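Local coordinates for CLIP-associating protein 2 (Mus musculus, PDB 3WOZ), which probably binds tubulin through a TOG domain built of HEAT repeats and contributes to the control of microtubule dynamics, at residues L85-L88 with L89-L93; L112-T115 with R116-F119. All blocks are in the same frame, centred on the assembly; numbering follows the deposited sequence.

Contact 1. Residues L85-L88 with L89-L93; sequences LFVL and LTQLL
Phe86 and Thr90, one turn apart on helix 85-96, meet as ring and methyl: Thr90 CG2 sits over one face of the Phe86 ring, displaced toward the rim, 4.1 Å from the ring centroid, a CH-pi contact. Phe86 can receive it because its ring swings beside its own carbonyl carbon (chi1 169°). On the same threonine, OG1 stands between backbone N and carbonyl carbon (chi1 58°) and donates to Phe86 O at 2.6 Å. The amide joins it, Thr90 N to Phe86 O at 3.1 Å, and the two donors reach the oxygen from opposite faces of its carbonyl plane. Leu88 and Leu92 run side by side in the same direction, their CD1 methyls 3.8 Å apart; Leu70 of helix 60-77 and Thr115 of helix 102-118 touch both. Val87 and Gln91 also lie alongside, more loosely, with Val87 CG1 4.2 Å from Gln91 CG. Of the backbone bonds between 85-88 and 89-93, the straightest runs from Leu89 N to Leu85 O (170°). Chemically, the same torsion that bonds the buried threonine hydroxyl within its own helix puts the methyl over the aromatic face, while the leucine pair gives the helix an apolar side for its HEAT-repeat neighbours.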
ATOM      1  N   LEU A  85      -4.119  -7.092  -5.155  1.00 41.67           N
ATOM      2  CA  LEU A  85      -3.193  -6.497  -4.199  1.00 41.15           C
ATOM      3  C   LEU A  85      -2.575  -5.178  -4.675  1.00 40.81           C
ATOM      4  O   LEU A  85      -2.432  -4.245  -3.879  1.00 40.59           O
ATOM      5  CB  LEU A  85      -2.104  -7.499  -3.778  1.00 41.05           C
ATOM      6  CG  LEU A  85      -1.036  -7.020  -2.782  1.00 41.48           C
ATOM      7  CD1 LEU A  85      -1.646  -6.520  -1.463  1.00 40.34           C
ATOM      8  CD2 LEU A  85       0.017  -8.095  -2.524  1.00 41.44           C
ATOM      9  N   PHE A  86      -2.221  -5.097  -5.958  1.00 40.29           N
ATOM     10  CA  PHE A  86      -1.662  -3.860  -6.506  1.00 39.99           C
ATOM     11  C   PHE A  86      -2.601  -2.687  -6.235  1.00 39.46           C
ATOM     12  O   PHE A  86      -2.168  -1.637  -5.770  1.00 39.64           O
ATOM     13  CB  PHE A  86      -1.368  -3.976  -8.013  1.00 40.11           C
ATOM     14  CG  PHE A  86      -1.034  -2.657  -8.666  1.00 40.84           C
ATOM     15  CD1 PHE A  86      -2.027  -1.897  -9.284  1.00 41.78           C
ATOM     16  CD2 PHE A  86       0.269  -2.160  -8.637  1.00 40.93           C
ATOM     17  CE1 PHE A  86      -1.723  -0.667  -9.879  1.00 42.32           C
ATOM     18  CE2 PHE A  86       0.583  -0.940  -9.225  1.00 41.63           C
ATOM     19  CZ  PHE A  86      -0.414  -0.191  -9.852  1.00 42.12           C
ATOM     20  N   VAL A  87      -3.884  -2.884  -6.525  1.00 38.93           N
ATOM     21  CA  VAL A  87      -4.900  -1.853  -6.350  1.00 38.39           C
ATOM     22  C   VAL A  87      -5.097  -1.517  -4.871  1.00 38.06           C
ATOM     23  O   VAL A  87      -5.076  -0.353  -4.497  1.00 37.90           O
ATOM     24  CB  VAL A  87      -6.243  -2.264  -7.009  1.00 38.37           C
ATOM     25  CG1 VAL A  87      -7.384  -1.377  -6.530  1.00 38.22           C
ATOM     26  CG2 VAL A  87      -6.125  -2.220  -8.539  1.00 38.33           C
ATOM     27  N   LEU A  88      -5.263  -2.544  -4.039  1.00 37.43           N
ATOM     28  CA  LEU A  88      -5.464  -2.354  -2.609  1.00 36.71           C
ATOM     29  C   LEU A  88      -4.352  -1.517  -1.983  1.00 36.60           C
ATOM     30  O   LEU A  88      -4.617  -0.505  -1.334  1.00 36.04           O
ATOM     31  CB  LEU A  88      -5.569  -3.709  -1.904  1.00 36.62           C
ATOM     32  CG  LEU A  88      -5.595  -3.736  -0.373  1.00 36.16           C
ATOM     33  CD1 LEU A  88      -6.821  -3.002   0.170  1.00 34.25           C
ATOM     34  CD2 LEU A  88      -5.547  -5.184   0.128  1.00 34.42           C
ATOM     35  N   LEU A  89      -3.109  -1.941  -2.203  1.00 36.46           N
ATOM     36  CA  LEU A  89      -1.956  -1.346  -1.545  1.00 36.32           C
ATOM     37  C   LEU A  89      -1.653   0.071  -2.046  1.00 36.74           C
ATOM     38  O   LEU A  89      -1.417   0.983  -1.238  1.00 36.82           O
ATOM     39  CB  LEU A  89      -0.731  -2.259  -1.679  1.00 36.27           C
ATOM     40  CG  LEU A  89       0.605  -1.795  -1.089  1.00 35.98           C
ATOM     41  CD1 LEU A  89       0.454  -1.357   0.374  1.00 34.94           C
ATOM     42  CD2 LEU A  89       1.662  -2.886  -1.233  1.00 34.32           C
ATOM     43  N   THR A  90      -1.678   0.256  -3.365  1.00 36.58           N
ATOM     44  CA  THR A  90      -1.371   1.556  -3.944  1.00 36.72           C
ATOM     45  C   THR A  90      -2.441   2.588  -3.615  1.00 36.77           C
ATOM     46  O   THR A  90      -2.113   3.734  -3.310  1.00 36.51           O
ATOM     47  CB  THR A  90      -1.154   1.497  -5.480  1.00 36.79           C
ATOM     48  OG1 THR A  90      -2.324   0.974  -6.115  1.00 36.79           O
ATOM     49  CG2 THR A  90       0.046   0.632  -5.820  1.00 36.47           C
ATOM     50  N   GLN A  91      -3.711   2.180  -3.672  1.00 36.72           N
ATOM     51  CA  GLN A  91      -4.807   3.091  -3.355  1.00 37.10           C
ATOM     52  C   GLN A  91      -4.786   3.506  -1.883  1.00 37.01           C
ATOM     53  O   GLN A  91      -5.080   4.656  -1.557  1.00 36.91           O
ATOM     54  CB  GLN A  91      -6.163   2.489  -3.729  1.00 37.33           C
ATOM     55  CG  GLN A  91      -6.450   2.469  -5.228  1.00 38.50           C
ATOM     56  CD  GLN A  91      -6.618   3.860  -5.816  1.00 41.48           C
ATOM     57  OE1 GLN A  91      -7.428   4.655  -5.337  1.00 42.71           O
ATOM     58  NE2 GLN A  91      -5.851   4.159  -6.861  1.00 40.83           N
ATOM     59  N   LEU A  92      -4.422   2.572  -1.005  1.00 36.97           N
ATOM     60  CA  LEU A  92      -4.298   2.869   0.421  1.00 37.05           C
ATOM     61  C   LEU A  92      -3.151   3.840   0.690  1.00 37.42           C
ATOM     62  O   LEU A  92      -3.267   4.719   1.547  1.00 37.12           O
ATOM     63  CB  LEU A  92      -4.124   1.592   1.246  1.00 36.40           C
ATOM     64  CG  LEU A  92      -5.344   0.729   1.570  1.00 36.28           C
ATOM     65  CD1 LEU A  92      -4.889  -0.495   2.360  1.00 35.79           C
ATOM     66  CD2 LEU A  92      -6.418   1.511   2.354  1.00 35.53           C
ATOM     67  N   LEU A  93      -2.054   3.692  -0.052  1.00 38.08           N
ATOM     68  CA  LEU A  93      -0.910   4.594   0.104  1.00 39.05           C
ATOM     69  C   LEU A  93      -1.224   6.003  -0.400  1.00 39.61           C
ATOM     70  O   LEU A  93      -0.783   6.992   0.192  1.00 39.65           O
ATOM     71  CB  LEU A  93       0.341   4.035  -0.574  1.00 39.04           C
ATOM     72  CG  LEU A  93       0.982   2.823   0.108  1.00 39.21           C
ATOM     73  CD1 LEU A  93       1.973   2.171  -0.841  1.00 39.53           C
ATOM     74  CD2 LEU A  93       1.656   3.210   1.421  1.00 38.58           C
TER

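Contact 2. Residues L112-T115 with R116-F119; sequences LDIT and RESF
Arg116 folds back along helix 102-118 to meet Asp113, three residues earlier, in a salt bridge whose two side chains lie side by side and point the same way. Arg116 NH2 donates to Asp113 OD1 at 2.6 Å, and NH1 adds a weak bond to the same oxygen. The groups are not coplanar: carboxylate and guanidinium planes stand 72° apart, and NH2 comes to OD1 from above the carboxylate plane. A bend at chi3 (51°) turns the arginine's end back toward the aspartate, bringing one guanidinium face over Asp113 CA and Leu112 O. Gln109 NE2 also donates to OD1. Were an alanine here in place of the arginine, the guanidinium would be gone and the Asp113 carboxylate would probably lose its charged mate, keeping Gln109 on OD1.

Among the other polar contacts, Ser118 OG donates to Ile114 O at 2.5 Å from above the carbonyl plane, placed there by a first torsion that sets OG beside its own backbone N (chi1 -55°). Ser118 N donates to Thr115 O at 3.0 Å, a step of three residues, from well above the carbonyl plane. Thr115 OG1 is hydrogen-bonded to Ala111 O, one turn back. One water donates to both Asp113 O and Glu117 OE1, bridging backbone and side chain.

At the ring of Phe119 polar and apolar contacts meet: its edge faces Thr115 O, which lies in the ring plane 3.2 Å from CD2, and CD2 also meets Thr115 CG2 at 3.8 Å.

Taken together, toward the C-terminal end of the helix the carbonyls of Ile114 and Thr115 are met by a hydroxyl, an amide three residues on and an aromatic edge, while Arg116 and Gln109 both reach Asp113 OD1, so the carboxylate's charge is probably well compensated and its ionised form favoured.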
ATOM      1  N   LEU A 112      -3.703  -0.556   6.022  1.00 33.74           N
ATOM      2  CA  LEU A 112      -2.337  -0.802   5.561  1.00 33.86           C
ATOM      3  C   LEU A 112      -1.633  -1.860   6.407  1.00 34.23           C
ATOM      4  O   LEU A 112      -0.936  -2.718   5.865  1.00 34.09           O
ATOM      5  CB  LEU A 112      -1.503   0.486   5.568  1.00 33.62           C
ATOM      6  CG  LEU A 112      -1.676   1.505   4.442  1.00 33.53           C
ATOM      7  CD1 LEU A 112      -0.982   2.810   4.821  1.00 32.96           C
ATOM      8  CD2 LEU A 112      -1.134   0.965   3.106  1.00 33.66           C
ATOM      9  N   ASP A 113      -1.811  -1.785   7.729  1.00 34.49           N
ATOM     10  CA  ASP A 113      -1.174  -2.729   8.648  1.00 35.07           C
ATOM     11  C   ASP A 113      -1.700  -4.145   8.418  1.00 35.29           C
ATOM     12  O   ASP A 113      -0.929  -5.106   8.406  1.00 35.29           O
ATOM     13  CB  ASP A 113      -1.398  -2.319  10.113  1.00 35.45           C
ATOM     14  CG  ASP A 113      -0.672  -1.037  10.494  1.00 36.32           C
ATOM     15  OD1 ASP A 113       0.235  -0.573   9.763  1.00 36.57           O
ATOM     16  OD2 ASP A 113      -1.009  -0.486  11.555  1.00 39.10           O
ATOM     17  N   ILE A 114      -3.015  -4.257   8.238  1.00 35.42           N
ATOM     18  CA  ILE A 114      -3.668  -5.529   7.930  1.00 35.77           C
ATOM     19  C   ILE A 114      -3.126  -6.090   6.610  1.00 35.80           C
ATOM     20  O   ILE A 114      -2.720  -7.246   6.548  1.00 35.64           O
ATOM     21  CB  ILE A 114      -5.219  -5.373   7.869  1.00 35.91           C
ATOM     22  CG1 ILE A 114      -5.778  -4.894   9.216  1.00 36.05           C
ATOM     23  CG2 ILE A 114      -5.898  -6.669   7.424  1.00 36.30           C
ATOM     24  CD1 ILE A 114      -5.475  -5.791  10.389  1.00 37.47           C
ATOM     25  N   THR A 115      -3.109  -5.255   5.571  1.00 35.93           N
ATOM     26  CA  THR A 115      -2.540  -5.623   4.269  1.00 36.23           C
ATOM     27  C   THR A 115      -1.129  -6.172   4.424  1.00 36.63           C
ATOM     28  O   THR A 115      -0.821  -7.244   3.918  1.00 36.98           O
ATOM     29  CB  THR A 115      -2.506  -4.414   3.305  1.00 35.77           C
ATOM     30  OG1 THR A 115      -3.828  -3.892   3.161  1.00 36.44           O
ATOM     31  CG2 THR A 115      -1.973  -4.818   1.920  1.00 35.79           C
ATOM     32  N   ARG A 116      -0.288  -5.436   5.141  1.00 37.34           N
ATOM     33  CA  ARG A 116       1.127  -5.775   5.283  1.00 38.37           C
ATOM     34  C   ARG A 116       1.363  -7.145   5.907  1.00 38.61           C
ATOM     35  O   ARG A 116       2.332  -7.822   5.556  1.00 38.62           O
ATOM     36  CB  ARG A 116       1.842  -4.698   6.094  1.00 38.44           C
ATOM     37  CG  ARG A 116       3.324  -4.523   5.774  1.00 39.94           C
ATOM     38  CD  ARG A 116       3.799  -3.142   6.250  1.00 41.57           C
ATOM     39  NE  ARG A 116       3.419  -2.935   7.644  1.00 45.18           N
ATOM     40  CZ  ARG A 116       2.626  -1.970   8.098  1.00 45.35           C
ATOM     41  NH1 ARG A 116       2.107  -1.046   7.289  1.00 43.76           N
ATOM     42  NH2 ARG A 116       2.369  -1.924   9.393  1.00 47.37           N
ATOM     43  N   GLU A 117       0.475  -7.551   6.815  1.00 38.85           N
ATOM     44  CA  GLU A 117       0.607  -8.840   7.490  1.00 39.49           C
ATOM     45  C   GLU A 117      -0.202  -9.957   6.828  1.00 39.25           C
ATOM     46  O   GLU A 117      -0.157 -11.098   7.280  1.00 39.49           O
ATOM     47  CB  GLU A 117       0.246  -8.721   8.986  1.00 39.78           C
ATOM     48  CG  GLU A 117      -1.244  -8.520   9.277  1.00 41.35           C
ATOM     49  CD  GLU A 117      -1.540  -8.247  10.753  1.00 43.85           C
ATOM     50  OE1 GLU A 117      -0.642  -7.782  11.484  1.00 44.80           O
ATOM     51  OE2 GLU A 117      -2.687  -8.491  11.184  1.00 44.81           O
ATOM     52  N   SER A 118      -0.930  -9.634   5.761  1.00 38.97           N
ATOM     53  CA  SER A 118      -1.838 -10.606   5.143  1.00 38.92           C
ATOM     54  C   SER A 118      -1.376 -11.179   3.789  1.00 38.77           C
ATOM     55  O   SER A 118      -2.001 -12.090   3.259  1.00 38.64           O
ATOM     56  CB  SER A 118      -3.239 -10.004   4.990  1.00 38.77           C
ATOM     57  OG  SER A 118      -3.737  -9.531   6.231  1.00 38.69           O
ATOM     58  N   PHE A 119      -0.289 -10.651   3.238  1.00 38.86           N
ATOM     59  CA  PHE A 119       0.127 -11.016   1.878  1.00 38.84           C
ATOM     60  C   PHE A 119       1.609 -11.356   1.826  1.00 38.88           C
ATOM     61  O   PHE A 119       2.368 -10.860   2.651  1.00 39.02           O
ATOM     62  CB  PHE A 119      -0.181  -9.871   0.906  1.00 38.37           C
ATOM     63  CG  PHE A 119      -1.646  -9.619   0.706  1.00 38.38           C
ATOM     64  CD1 PHE A 119      -2.381 -10.382  -0.203  1.00 37.96           C
ATOM     65  CD2 PHE A 119      -2.297  -8.610   1.415  1.00 37.71           C
ATOM     66  CE1 PHE A 119      -3.738 -10.147  -0.396  1.00 37.19           C
ATOM     67  CE2 PHE A 119      -3.656  -8.371   1.230  1.00 36.86           C
ATOM     68  CZ  PHE A 119      -4.378  -9.139   0.323  1.00 37.37           C
TER
HETATM   69  O   HOH W   1       1.020  -5.237  10.503  1.00 48.03           O

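In the fold
From the N terminus the chain reaches contact 1 at the start of helix 85-96, then passes through the connection before helix 102-118, whose C-terminal part, with the residue that follows, holds contact 2. Each contact joins adjoining segments of continuous chain, so neither closes a long loop; they stand in series, neither nesting nor crossing. Their centres lie about 11 Å apart, yet they touch: Leu92 CB packs on Leu112 CD2 at 3.6 Å, Leu85 CD1 meets Phe119 CD2, and Leu88 and Leu92 both approach Thr115. Successive helices are thereby zipped together near the middle of the HEAT-repeat array, with helix 60-77 meeting both contacts on the N-terminal side and helix 121-133 on the C-terminal side.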